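Local coordinates for protein light Chain (Clostridium botulinum, PDB 6BVD) that is the zinc metalloprotease light chain of a mosaic botulinum neurotoxin and probably cleaves a neuronal SNARE protein, as its relatives do, at residues I22-P27 against F139-A144; A153-W158 against M193-S198. One frame throughout, in Å; residues are numbered along the deposited sequence.

Contact 1: residues I22-P27 against F139-A144; sequences IYIRPP and FNVKLA
Tyr23 and Lys142 form an antiparallel hydrogen-bonded pair, and the short strands 22-24 and 139-142 run at 143° to each other with axes 4.6 Å apart. Lys142 N donates to Tyr23 O at 2.9 Å. The return bond from Tyr23 N to Lys142 O is weak. Further along, Arg25 N reaches Asn140 O at 2.8 Å in a nearly straight bond. Ile24 faces Val141 as a non-hydrogen-bonded pair. The side chains of Arg25 and Asn140 lie alongside each other. The amide of Asn140 stacks on one face of the guanidinium, the planes only 9° apart. Asn140 ND2 sits over the centre of that group, 3.3 Å from Arg25 NH2. Both nitrogens are donors, so this is a stack and not a hydrogen bond. Arg25 CG is anti to its backbone N (chi1 -171°) and the chain bends at chi3, which turns the guanidinium flat against the amide. A water lies in the guanidinium plane at its edge. It accepts from Arg25 NE and Asn140 N, so it ties the Arg25 side chain to the backbone of the neighbouring strand. Arg25 NH1 is held separately by Asn33. On the face with Ile24 and Val141 the contacts are apolar. Val141 CG1 meets Ile24 CG2 at 3.9 Å, and Ile22 CD1 comes to 3.6 Å from Val141 CB. The same Ile24 methyl approaches the ring of Phe139 obliquely, at 4.2 Å from CE1. The side chains of Tyr23 and Lys142 meet through their CB atoms and then diverge, and Lys142 makes a cation-pi contact with Tyr35. This pair of strands belongs to a mixed sheet. Strand 36-40 hydrogen-bonds to 22-24 on one side, and strand 148-152 to 139-142 on the other, while Ile22 and Ile24 also touch strand 45-48.

Contact 2: residues A153-W158 against M193-S198; sequences ANLIIW and MTVEFS
Asn154 O accepts a hydrogen bond from Met193 N at 2.8 Å and opens a parallel pairing of strands 155-158 and 193-196. The axes lie 4.7 Å apart and 18° from parallel. The Asn154 side chain turns elsewhere, and its ND2 binds Ile113 O. Leu155 pairs with Met193. Its CG is anti to the backbone N (chi1 171°), which brings CD1 over the neighbouring strand, beside Met193 O and 3.8 Å from Val195 CG2. Ile156 pairs with Thr194 and contributes mainly backbone. Its N donates to Met193 O at 3.1 Å, and its O accepts from Val195 N. Ile157 points to the same face as Leu155 and Val195. Ile157 CG2 runs alongside the start of the Phe197 side chain, 4.0 Å from CB. Trp158 is on the other face with Thr194. The methyl CG2 of Thr194 approaches the indole obliquely, 3.8 Å from CD1, and Val195 O lies near the ring plane at the edge. Trp158 N donates to Val195 O almost along the C=O direction, with N-H...O at 169°. Trp158 O then receives Phe197 N at 2.8 Å, which extends the ladder by one residue. Rings of Phe36 and Tyr52 meet the indole edge-to-face. The face with Leu155, Ile157 and Val195 is turned to helices: Ile157 touches helix 83-100, and Val195 touches Val233 of helix 222-237, which carries the zinc ligands His228 and His232. The five interstrand bonds satisfy backbone polar atoms in a largely buried setting, and the side chains on either face meet by apolar contact. Leu155, Ile157 and Val195 thus give the sheet an apolar face packed against helices, one of them metal-binding, with the Val195 side chain about 10 Å from the zinc ion.

Contacts 1 and 2 lie in the same mixed sheet, with centres 15 Å apart. Strands 36-40 and 45-48 separate them in the order across it. Both segments of contact 1 come earlier in the chain than either segment of contact 2. The two touch directly. Phe139 CE2 packs on Ala153 CB at 3.6 Å, and Pro26 CG meets Trp158 CZ2 at 3.7 Å. Ile156 CD1 also lies near Pro27 and Ile24. Contact 2 is the deeper one, near the centre of the chain and beside the zinc-binding helix 222-237. Contact 1 lies farther out. One sheet thus joins an outer part of the protease to the neighbourhood of its metal site.

Contact 1: residues I22-P27 against F139-A144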
loop_
_atom_site.group_PDB
_atom_site.type_symbol
_atom_site.label_atom_id
_atom_site.label_comp_id
_atom_site.label_asym_id
_atom_site.label_seq_id
_atom_site.Cartn_x
_atom_site.Cartn_y
_atom_site.Cartn_z
ATOM N N ILE A 22 -5.374 18.164 15.496
ATOM C CA ILE A 22 -5.712 19.155 16.541
ATOM C C ILE A 22 -4.494 19.391 17.416
ATOM O O ILE A 22 -3.506 18.679 17.314
ATOM C CB ILE A 22 -6.874 18.711 17.451
ATOM C CG1 ILE A 22 -6.473 17.442 18.197
ATOM C CG2 ILE A 22 -8.153 18.469 16.687
ATOM C CD1 ILE A 22 -7.602 16.838 18.939
ATOM N N TYR A 23 -4.532 20.440 18.240
ATOM C CA TYR A 23 -3.498 20.603 19.266
ATOM C C TYR A 23 -3.882 19.894 20.545
ATOM O O TYR A 23 -5.024 20.016 21.012
ATOM C CB TYR A 23 -3.225 22.088 19.535
ATOM C CG TYR A 23 -2.214 22.645 18.550
ATOM C CD1 TYR A 23 -0.874 22.813 18.903
ATOM C CD2 TYR A 23 -2.594 22.972 17.257
ATOM C CE1 TYR A 23 0.051 23.302 17.992
ATOM C CE2 TYR A 23 -1.685 23.461 16.344
ATOM C CZ TYR A 23 -0.371 23.632 16.715
ATOM O OH TYR A 23 0.511 24.120 15.790
ATOM N N ILE A 24 -2.970 19.130 21.146
ATOM C CA ILE A 24 -3.399 18.489 22.369
ATOM C C ILE A 24 -2.462 18.817 23.525
ATOM O O ILE A 24 -1.271 19.036 23.342
ATOM C CB ILE A 24 -3.523 16.960 22.227
ATOM C CG1 ILE A 24 -2.169 16.292 22.259
ATOM C CG2 ILE A 24 -4.251 16.594 20.973
ATOM C CD1 ILE A 24 -2.268 14.787 21.976
ATOM N N ARG A 25 -3.029 18.861 24.716
ATOM C CA ARG A 25 -2.260 19.088 25.957
ATOM C C ARG A 25 -2.030 17.729 26.575
ATOM O O ARG A 25 -2.944 17.187 27.185
ATOM C CB ARG A 25 -3.023 19.996 26.930
ATOM C CG ARG A 25 -2.166 20.447 28.136
ATOM C CD ARG A 25 -2.990 21.334 29.123
ATOM N NE ARG A 25 -4.007 20.547 29.837
ATOM C CZ ARG A 25 -4.755 21.025 30.823
ATOM N NH1 ARG A 25 -4.573 22.267 31.214
ATOM N NH2 ARG A 25 -5.658 20.262 31.424
ATOM N N PRO A 26 -0.832 17.146 26.389
ATOM C CA PRO A 26 -0.741 15.728 26.773
ATOM C C PRO A 26 -0.601 15.535 28.298
ATOM O O PRO A 26 -0.371 16.503 29.024
ATOM C CB PRO A 26 0.484 15.208 25.957
ATOM C CG PRO A 26 1.201 16.373 25.471
ATOM C CD PRO A 26 0.362 17.628 25.680
ATOM N N PRO A 27 -0.813 14.296 28.791
ATOM C CA PRO A 27 -0.732 14.066 30.237
ATOM C C PRO A 27 0.609 14.551 30.796
ATOM O O PRO A 27 1.640 14.401 30.112
ATOM C CB PRO A 27 -0.902 12.536 30.382
ATOM C CG PRO A 27 -0.808 12.001 29.010
ATOM C CD PRO A 27 -1.163 13.074 28.050
ATOM N N PHE A 139 -7.890 14.343 28.056
ATOM C CA PHE A 139 -6.959 15.473 27.970
ATOM C C PHE A 139 -7.596 16.668 27.272
ATOM O O PHE A 139 -8.547 16.507 26.488
ATOM C CB PHE A 139 -5.666 15.081 27.235
ATOM C CG PHE A 139 -5.900 14.280 25.967
ATOM C CD1 PHE A 139 -6.191 14.913 24.765
ATOM C CD2 PHE A 139 -5.816 12.883 25.989
ATOM C CE1 PHE A 139 -6.414 14.193 23.581
ATOM C CE2 PHE A 139 -6.040 12.135 24.811
ATOM C CZ PHE A 139 -6.354 12.799 23.599
ATOM N N ASN A 140 -7.067 17.861 27.546
ATOM C CA ASN A 140 -7.482 19.049 26.785
ATOM C C ASN A 140 -6.999 19.064 25.340
ATOM O O ASN A 140 -5.845 18.733 25.050
ATOM C CB ASN A 140 -7.002 20.340 27.469
ATOM C CG ASN A 140 -7.848 20.711 28.666
ATOM O OD1 ASN A 140 -8.739 19.958 29.042
ATOM N ND2 ASN A 140 -7.601 21.885 29.248
ATOM N N VAL A 141 -7.875 19.481 24.423
ATOM C CA VAL A 141 -7.452 19.744 23.051
ATOM C C VAL A 141 -7.927 21.137 22.616
ATOM O O VAL A 141 -8.969 21.626 23.069
ATOM C CB VAL A 141 -7.962 18.692 22.023
ATOM C CG1 VAL A 141 -7.739 17.268 22.533
ATOM C CG2 VAL A 141 -9.404 18.906 21.651
ATOM N N LYS A 142 -7.130 21.789 21.787
ATOM C CA LYS A 142 -7.456 23.131 21.321
ATOM C C LYS A 142 -7.885 23.080 19.848
ATOM O O LYS A 142 -7.143 22.598 18.973
ATOM C CB LYS A 142 -6.267 24.066 21.554
ATOM C CG LYS A 142 -6.512 25.527 21.175
ATOM C CD LYS A 142 -5.233 26.338 21.300
ATOM C CE LYS A 142 -4.826 26.521 22.765
ATOM N NZ LYS A 142 -3.484 27.192 22.876
ATOM N N LEU A 143 -9.124 23.480 19.585
ATOM C CA LEU A 143 -9.678 23.415 18.244
ATOM C C LEU A 143 -9.221 24.563 17.310
ATOM O O LEU A 143 -8.516 25.496 17.721
ATOM C CB LEU A 143 -11.209 23.357 18.329
ATOM C CG LEU A 143 -11.772 22.179 19.140
ATOM C CD1 LEU A 143 -13.280 22.298 19.306
ATOM C CD2 LEU A 143 -11.407 20.790 18.557
ATOM N N ALA A 144 -9.628 24.474 16.047
ATOM C CA ALA A 144 -9.252 25.463 15.042
ATOM C C ALA A 144 -9.658 26.886 15.449
ATOM O O ALA A 144 -8.889 27.828 15.258
ATOM C CB ALA A 144 -9.882 25.115 13.711
HETATM O O HOH W 1 -4.467 17.892 29.048
#

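Contact 2: residues A153-W158 against M193-S198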
loop_
_atom_site.group_PDB
_atom_site.type_symbol
_atom_site.label_atom_id
_atom_site.label_comp_id
_atom_site.label_asym_id
_atom_site.label_seq_id
_atom_site.Cartn_x
_atom_site.Cartn_y
_atom_site.Cartn_z
ATOM N N ALA A 153 -8.939 9.238 24.700
ATOM C CA ALA A 153 -8.204 8.452 23.679
ATOM C C ALA A 153 -7.487 7.307 24.413
ATOM O O ALA A 153 -7.523 7.253 25.641
ATOM C CB ALA A 153 -7.187 9.311 22.908
ATOM N N ASN A 154 -6.874 6.381 23.674
ATOM C CA ASN A 154 -6.224 5.232 24.315
ATOM C C ASN A 154 -4.693 5.326 24.292
ATOM O O ASN A 154 -4.015 4.746 25.143
ATOM C CB ASN A 154 -6.669 3.900 23.610
ATOM C CG ASN A 154 -8.167 3.608 23.770
ATOM O OD1 ASN A 154 -8.874 4.192 24.635
ATOM N ND2 ASN A 154 -8.669 2.669 22.950
ATOM N N LEU A 155 -4.138 6.017 23.313
ATOM C CA LEU A 155 -2.699 5.937 23.073
ATOM C C LEU A 155 -2.138 7.194 22.406
ATOM O O LEU A 155 -2.706 7.714 21.461
ATOM C CB LEU A 155 -2.377 4.698 22.172
ATOM C CG LEU A 155 -0.938 4.613 21.656
ATOM C CD1 LEU A 155 0.108 4.486 22.753
ATOM C CD2 LEU A 155 -0.826 3.377 20.658
ATOM N N ILE A 156 -1.003 7.663 22.908
ATOM C CA ILE A 156 -0.273 8.751 22.298
ATOM C C ILE A 156 1.150 8.288 22.036
ATOM O O ILE A 156 1.863 7.877 22.966
ATOM C CB ILE A 156 -0.259 9.996 23.212
ATOM C CG1 ILE A 156 -1.705 10.432 23.508
ATOM C CG2 ILE A 156 0.591 11.097 22.577
ATOM C CD1 ILE A 156 -1.797 11.541 24.537
ATOM N N ILE A 157 1.562 8.373 20.777
ATOM C CA ILE A 157 2.893 7.950 20.339
ATOM C C ILE A 157 3.748 9.154 20.086
ATOM O O ILE A 157 3.324 10.040 19.373
ATOM C CB ILE A 157 2.855 7.104 19.026
ATOM C CG1 ILE A 157 1.932 5.871 19.181
ATOM C CG2 ILE A 157 4.327 6.693 18.636
ATOM C CD1 ILE A 157 1.666 5.072 17.804
ATOM N N TRP A 158 4.923 9.197 20.713
ATOM C CA TRP A 158 5.956 10.212 20.491
ATOM C C TRP A 158 7.173 9.634 19.757
ATOM O O TRP A 158 7.392 8.427 19.764
ATOM C CB TRP A 158 6.487 10.763 21.818
ATOM C CG TRP A 158 5.507 11.386 22.710
ATOM C CD1 TRP A 158 4.557 10.765 23.447
ATOM C CD2 TRP A 158 5.438 12.783 23.046
ATOM N NE1 TRP A 158 3.862 11.699 24.193
ATOM C CE2 TRP A 158 4.390 12.935 23.962
ATOM C CE3 TRP A 158 6.156 13.899 22.643
ATOM C CZ2 TRP A 158 4.050 14.187 24.523
ATOM C CZ3 TRP A 158 5.800 15.149 23.160
ATOM C CH2 TRP A 158 4.742 15.274 24.075
ATOM N N MET A 193 -2.251 5.241 27.290
ATOM C CA MET A 193 -0.895 4.702 27.217
ATOM C C MET A 193 -0.026 5.650 26.430
ATOM O O MET A 193 -0.527 6.499 25.713
ATOM C CB MET A 193 -0.896 3.266 26.623
ATOM C CG MET A 193 -1.718 2.281 27.496
ATOM S SD MET A 193 -1.073 2.056 29.222
ATOM C CE MET A 193 0.502 1.193 28.926
ATOM N N THR A 194 1.279 5.569 26.673
ATOM C CA THR A 194 2.301 6.345 25.990
ATOM C C THR A 194 3.286 5.384 25.316
ATOM O O THR A 194 3.749 4.424 25.979
ATOM C CB THR A 194 3.120 7.229 26.971
ATOM O OG1 THR A 194 2.242 7.922 27.863
ATOM C CG2 THR A 194 3.995 8.228 26.235
ATOM N N VAL A 195 3.651 5.662 24.061
ATOM C CA VAL A 195 4.803 4.980 23.424
ATOM C C VAL A 195 5.858 5.972 22.910
ATOM O O VAL A 195 5.528 6.976 22.328
ATOM C CB VAL A 195 4.360 4.083 22.247
ATOM C CG1 VAL A 195 5.584 3.577 21.457
ATOM C CG2 VAL A 195 3.539 2.915 22.771
ATOM N N GLU A 196 7.133 5.721 23.180
ATOM C CA GLU A 196 8.206 6.426 22.503
ATOM C C GLU A 196 8.706 5.479 21.427
ATOM O O GLU A 196 9.165 4.372 21.757
ATOM C CB GLU A 196 9.343 6.780 23.468
ATOM C CG GLU A 196 8.881 7.601 24.650
ATOM C CD GLU A 196 9.925 7.622 25.746
ATOM O OE1 GLU A 196 11.125 7.800 25.435
ATOM O OE2 GLU A 196 9.547 7.383 26.905
ATOM N N PHE A 197 8.576 5.880 20.169
ATOM C CA PHE A 197 8.891 4.972 19.064
ATOM C C PHE A 197 9.777 5.632 18.014
ATOM O O PHE A 197 9.545 6.784 17.569
ATOM C CB PHE A 197 7.613 4.456 18.399
ATOM C CG PHE A 197 7.869 3.302 17.471
ATOM C CD1 PHE A 197 8.214 2.067 17.999
ATOM C CD2 PHE A 197 7.824 3.462 16.100
ATOM C CE1 PHE A 197 8.494 0.998 17.155
ATOM C CE2 PHE A 197 8.088 2.383 15.249
ATOM C CZ PHE A 197 8.428 1.176 15.775
ATOM N N SER A 198 10.762 4.860 17.560
ATOM C CA SER A 198 11.778 5.366 16.664
ATOM C C SER A 198 11.945 4.358 15.509
ATOM O O SER A 198 12.745 3.428 15.625
ATOM C CB SER A 198 13.094 5.551 17.431
ATOM O OG SER A 198 14.097 6.203 16.689
#